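Long-range contact in 401aa long hypothetical glucose-1-phosphate thymidylyltransferase (Sulfolobus tokodaii, PDB 2GGO), which probably serves as a bifunctional enzyme in making UDP-N-acetylglucosamine and UDP-N-acetylgalactosamine, joining a nucleotidyltransferase domain to a hexapeptide-repeat domain: residues R47-E59 and K64-D76. Numbering follows the deposited sequence.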
loop_
_atom_site.group_PDB
_atom_site.type_symbol
_atom_site.label_atom_id
_atom_site.label_comp_id
_atom_site.label_asym_id
_atom_site.label_seq_id
_atom_site.Cartn_x
_atom_site.Cartn_y
_atom_site.Cartn_z
ATOM N N ARG A 47 -4.703 -1.601 -22.665
ATOM C CA ARG A 47 -3.352 -2.152 -22.879
ATOM C C ARG A 47 -2.308 -1.074 -22.967
ATOM O O ARG A 47 -1.121 -1.275 -22.632
ATOM C CB ARG A 47 -3.314 -2.922 -24.168
ATOM C CG ARG A 47 -4.296 -4.030 -24.224
ATOM C CD ARG A 47 -4.052 -5.128 -23.259
ATOM N NE ARG A 47 -2.734 -5.717 -23.403
ATOM C CZ ARG A 47 -2.408 -6.918 -22.929
ATOM N NH1 ARG A 47 -3.326 -7.707 -22.346
ATOM N NH2 ARG A 47 -1.153 -7.356 -23.070
ATOM N N ASP A 48 -2.776 0.089 -23.403
ATOM C CA ASP A 48 -1.915 1.238 -23.509
ATOM C C ASP A 48 -1.852 1.946 -22.177
ATOM O O ASP A 48 -2.623 2.907 -21.914
ATOM C CB ASP A 48 -2.412 2.177 -24.587
ATOM C CG ASP A 48 -1.418 3.251 -24.898
ATOM O OD1 ASP A 48 -0.409 3.374 -24.165
ATOM O OD2 ASP A 48 -1.647 3.979 -25.874
ATOM N N ILE A 49 -0.933 1.457 -21.343
ATOM C CA ILE A 49 -0.842 1.929 -19.957
ATOM C C ILE A 49 0.433 2.710 -19.790
ATOM O O ILE A 49 1.471 2.265 -20.203
ATOM C CB ILE A 49 -0.936 0.768 -18.925
ATOM C CG1 ILE A 49 -2.162 -0.106 -19.230
ATOM C CG2 ILE A 49 -0.926 1.348 -17.501
ATOM C CD1 ILE A 49 -2.147 -1.568 -18.663
ATOM N N THR A 50 0.316 3.876 -19.181
ATOM C CA THR A 50 1.431 4.739 -18.909
ATOM C C THR A 50 1.490 5.038 -17.408
ATOM O O THR A 50 0.471 5.419 -16.794
ATOM C CB THR A 50 1.263 6.070 -19.634
ATOM O OG1 THR A 50 1.167 5.818 -21.031
ATOM C CG2 THR A 50 2.462 6.990 -19.380
ATOM N N VAL A 51 2.680 4.911 -16.823
ATOM C CA VAL A 51 2.889 5.389 -15.448
ATOM C C VAL A 51 3.604 6.745 -15.396
ATOM O O VAL A 51 4.688 6.896 -15.924
ATOM C CB VAL A 51 3.666 4.362 -14.594
ATOM C CG1 VAL A 51 3.446 4.640 -13.124
ATOM C CG2 VAL A 51 3.216 2.983 -14.933
ATOM N N ILE A 52 2.997 7.729 -14.761
ATOM C CA ILE A 52 3.717 8.965 -14.460
ATOM C C ILE A 52 4.438 8.777 -13.116
ATOM O O ILE A 52 3.838 8.425 -12.105
ATOM C CB ILE A 52 2.784 10.171 -14.453
ATOM C CG1 ILE A 52 2.193 10.325 -15.868
ATOM C CG2 ILE A 52 3.538 11.452 -14.037
ATOM C CD1 ILE A 52 0.706 10.627 -15.900
ATOM N N VAL A 53 5.744 8.957 -13.156
ATOM C CA VAL A 53 6.611 8.684 -12.033
ATOM C C VAL A 53 7.501 9.910 -11.770
ATOM O O VAL A 53 7.452 10.899 -12.509
ATOM C CB VAL A 53 7.458 7.404 -12.283
ATOM C CG1 VAL A 53 6.572 6.274 -12.692
ATOM C CG2 VAL A 53 8.548 7.613 -13.346
ATOM N N SER A 54 8.290 9.872 -10.700
ATOM C CA SER A 54 9.280 10.908 -10.496
ATOM C C SER A 54 10.571 10.468 -11.177
ATOM O O SER A 54 10.789 9.268 -11.388
ATOM C CB SER A 54 9.474 11.152 -9.003
ATOM O OG SER A 54 10.017 9.994 -8.385
ATOM N N SER A 55 11.419 11.434 -11.539
ATOM C CA SER A 55 12.722 11.152 -12.202
ATOM C C SER A 55 13.609 10.243 -11.368
ATOM O O SER A 55 14.199 9.283 -11.896
ATOM C CB SER A 55 13.445 12.456 -12.504
ATOM O OG SER A 55 12.481 13.474 -12.782
ATOM N N LYS A 56 13.671 10.536 -10.061
ATOM C CA LYS A 56 14.274 9.618 -9.064
ATOM C C LYS A 56 13.881 8.174 -9.319
ATOM O O LYS A 56 14.746 7.290 -9.287
ATOM C CB LYS A 56 13.936 9.992 -7.601
ATOM C CG LYS A 56 12.668 10.877 -7.406
ATOM C CD LYS A 56 12.236 11.138 -5.921
ATOM C CE LYS A 56 11.231 10.086 -5.359
ATOM N NZ LYS A 56 9.775 10.447 -5.550
ATOM N N ASN A 57 12.585 7.940 -9.589
ATOM C CA ASN A 57 12.024 6.573 -9.662
ATOM C C ASN A 57 11.929 5.963 -11.071
ATOM O O ASN A 57 11.604 4.787 -11.228
ATOM C CB ASN A 57 10.677 6.493 -8.915
ATOM C CG ASN A 57 10.797 6.825 -7.420
ATOM O OD1 ASN A 57 11.888 6.804 -6.844
ATOM N ND2 ASN A 57 9.663 7.142 -6.787
ATOM N N LYS A 58 12.240 6.764 -12.081
ATOM C CA LYS A 58 12.187 6.355 -13.498
ATOM C C LYS A 58 12.876 5.025 -13.824
ATOM O O LYS A 58 12.366 4.225 -14.602
ATOM C CB LYS A 58 12.783 7.486 -14.360
ATOM C CG LYS A 58 13.176 7.115 -15.783
ATOM C CD LYS A 58 14.446 7.906 -16.247
ATOM C CE LYS A 58 15.714 7.730 -15.317
ATOM N NZ LYS A 58 16.610 6.538 -15.587
ATOM N N GLU A 59 14.052 4.818 -13.242
ATOM C CA GLU A 59 14.893 3.664 -13.562
ATOM C C GLU A 59 14.307 2.366 -13.016
ATOM O O GLU A 59 14.323 1.319 -13.689
ATOM C CB GLU A 59 16.297 3.852 -12.969
ATOM C CG GLU A 59 17.261 2.680 -13.290
ATOM C CD GLU A 59 17.878 1.990 -12.041
ATOM O OE1 GLU A 59 19.099 1.712 -12.075
ATOM O OE2 GLU A 59 17.158 1.692 -11.049
ATOM N N LYS A 64 11.502 -2.972 -13.692
ATOM C CA LYS A 64 10.507 -3.932 -13.186
ATOM C C LYS A 64 9.295 -4.190 -14.112
ATOM O O LYS A 64 8.795 -5.310 -14.181
ATOM C CB LYS A 64 10.047 -3.516 -11.785
ATOM C CG LYS A 64 11.082 -3.694 -10.683
ATOM C CD LYS A 64 11.091 -5.114 -10.113
ATOM C CE LYS A 64 10.268 -5.211 -8.821
ATOM N NZ LYS A 64 9.314 -6.404 -8.823
ATOM N N LEU A 65 8.828 -3.179 -14.830
ATOM C CA LEU A 65 7.579 -3.316 -15.578
ATOM C C LEU A 65 7.790 -3.616 -17.049
ATOM O O LEU A 65 8.222 -2.733 -17.798
ATOM C CB LEU A 65 6.735 -2.050 -15.417
ATOM C CG LEU A 65 6.260 -1.755 -13.993
ATOM C CD1 LEU A 65 5.553 -0.453 -13.946
ATOM C CD2 LEU A 65 5.374 -2.850 -13.535
ATOM N N LYS A 66 7.449 -4.834 -17.475
ATOM C CA LYS A 66 7.768 -5.292 -18.844
ATOM C C LYS A 66 7.234 -4.408 -20.014
ATOM O O LYS A 66 8.028 -3.743 -20.711
ATOM C CB LYS A 66 7.383 -6.770 -19.058
ATOM C CG LYS A 66 7.887 -7.366 -20.409
ATOM C CD LYS A 66 9.366 -7.846 -20.392
ATOM C CE LYS A 66 9.483 -9.406 -20.419
ATOM N NZ LYS A 66 10.746 -9.991 -19.811
ATOM N N GLU A 67 5.931 -4.393 -20.266
ATOM C CA GLU A 67 5.473 -3.695 -21.471
ATOM C C GLU A 67 4.606 -2.492 -21.166
ATOM O O GLU A 67 3.466 -2.412 -21.631
ATOM C CB GLU A 67 4.707 -4.664 -22.371
ATOM C CG GLU A 67 5.525 -5.903 -22.821
ATOM C CD GLU A 67 4.795 -7.256 -22.533
ATOM O OE1 GLU A 67 3.545 -7.350 -22.772
ATOM O OE2 GLU A 67 5.484 -8.221 -22.067
ATOM N N ILE A 68 5.147 -1.552 -20.400
ATOM C CA ILE A 68 4.380 -0.414 -19.890
ATOM C C ILE A 68 5.204 0.818 -20.134
ATOM O O ILE A 68 6.429 0.766 -20.029
ATOM C CB ILE A 68 4.061 -0.559 -18.335
ATOM C CG1 ILE A 68 3.253 -1.835 -18.062
ATOM C CG2 ILE A 68 3.335 0.646 -17.768
ATOM C CD1 ILE A 68 1.780 -1.760 -18.410
ATOM N N SER A 69 4.536 1.919 -20.441
ATOM C CA SER A 69 5.219 3.169 -20.742
ATOM C C SER A 69 5.441 3.993 -19.509
ATOM O O SER A 69 4.501 4.275 -18.773
ATOM C CB SER A 69 4.403 3.995 -21.746
ATOM O OG SER A 69 4.246 3.282 -22.976
ATOM N N ILE A 70 6.676 4.423 -19.306
ATOM C CA ILE A 70 6.995 5.182 -18.124
ATOM C C ILE A 70 7.306 6.606 -18.499
ATOM O O ILE A 70 8.088 6.872 -19.402
ATOM C CB ILE A 70 8.171 4.535 -17.307
ATOM C CG1 ILE A 70 7.780 3.159 -16.765
ATOM C CG2 ILE A 70 8.579 5.422 -16.130
ATOM C CD1 ILE A 70 8.381 2.000 -17.517
ATOM N N VAL A 71 6.685 7.539 -17.807
ATOM C CA VAL A 71 6.847 8.926 -18.161
ATOM C C VAL A 71 7.090 9.679 -16.878
ATOM O O VAL A 71 6.285 9.623 -15.960
ATOM C CB VAL A 71 5.591 9.441 -18.923
ATOM C CG1 VAL A 71 5.592 10.941 -19.062
ATOM C CG2 VAL A 71 5.535 8.815 -20.285
ATOM N N THR A 72 8.219 10.369 -16.810
ATOM C CA THR A 72 8.571 11.132 -15.621
ATOM C C THR A 72 7.796 12.439 -15.557
ATOM O O THR A 72 7.475 13.034 -16.571
ATOM C CB THR A 72 10.074 11.420 -15.526
ATOM O OG1 THR A 72 10.420 12.412 -16.490
ATOM C CG2 THR A 72 10.888 10.171 -15.774
ATOM N N GLN A 73 7.503 12.869 -14.343
ATOM C CA GLN A 73 6.679 14.015 -14.106
ATOM C C GLN A 73 7.505 15.289 -14.198
ATOM O O GLN A 73 8.722 15.276 -13.959
ATOM C CB GLN A 73 6.013 13.864 -12.742
ATOM C CG GLN A 73 5.595 15.136 -12.062
ATOM C CD GLN A 73 4.428 14.927 -11.135
ATOM O OE1 GLN A 73 3.787 13.891 -11.160
ATOM N NE2 GLN A 73 4.137 15.922 -10.316
ATOM N N LYS A 74 6.824 16.374 -14.589
ATOM C CA LYS A 74 7.323 17.753 -14.516
ATOM C C LYS A 74 7.971 18.045 -13.160
ATOM O O LYS A 74 7.321 17.942 -12.104
ATOM C CB LYS A 74 6.165 18.729 -14.729
ATOM C CG LYS A 74 5.684 18.870 -16.163
ATOM C CD LYS A 74 6.324 20.078 -16.855
ATOM C CE LYS A 74 5.364 20.713 -17.867
ATOM N NZ LYS A 74 6.089 21.402 -18.979
ATOM N N ASP A 75 9.251 18.411 -13.195
ATOM C CA ASP A 75 10.012 18.628 -11.972
ATOM C C ASP A 75 9.824 20.008 -11.374
ATOM O O ASP A 75 9.827 20.163 -10.149
ATOM C CB ASP A 75 11.489 18.355 -12.203
ATOM C CG ASP A 75 11.840 16.905 -11.987
ATOM O OD1 ASP A 75 11.072 16.023 -12.451
ATOM O OD2 ASP A 75 12.882 16.653 -11.338
ATOM N N ASP A 76 9.658 21.006 -12.237
ATOM C CA ASP A 76 9.354 22.369 -11.782
ATOM C C ASP A 76 8.032 22.485 -10.970
ATOM O O ASP A 76 7.727 23.563 -10.433
ATOM C CB ASP A 76 9.429 23.405 -12.942
ATOM C CG ASP A 76 8.884 22.869 -14.296
ATOM O OD1 ASP A 76 7.945 22.028 -14.312
ATOM O OD2 ASP A 76 9.397 23.317 -15.356
HETATM O O HOH W 1 2.094 2.074 -23.415
#
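V51 and V71 sit at the middle of a parallel strand pair, 48-53 beside 69-72, linked by helix 58-64 as a beta-alpha-beta crossover at the edge of the nucleotidyltransferase sheet. Five backbone bonds zip it: S69 N to I49 O, V51 N to S69 O (2.7 Å), V71 N to V51 O, V53 N to V71 O and, past the strand end, Q73 N to V53 O. The tight face is covered by two helices, 33-43 at I49 and I68, and 58-64, whose F61 closes over V51, V53 and I70. I68 carries its CG2 anti to the backbone N, which sets that methyl against V51 CG2 at 3.7 Å, while its CD1 lies 3.7 Å from I49 CB. Further along, I70 CG2 meets V53 CG2 at 3.5 Å. With I68 cut back to an alanine, both methyls go, and the lost contacts with V51 CG2 and I49 CB would probably leave a gap between them. On the other face T50 CG2 reaches V71 CG2 at 3.7 Å, but the outer strand is looser: S69 and V71 are partly exposed, and S69 OG donates to a water that donates in turn to D48 OD1 and I49 O. Beyond the end of strand 48-53, K58 of helix 58-64 lays CB alongside T72 CG2 at 3.6 Å, and the poorly ordered D75 brings OD1 within 2.9 Å of S55 OG. Q73 sets its CB against I52 CG2, the two side chains roughly perpendicular. Backbone bonds thus fix the register, branched aliphatic side chains fill the helix-covered face, and polar groups gather at the ends, an arrangement that probably places Q73 beside A8 in the nucleoside-triphosphate site.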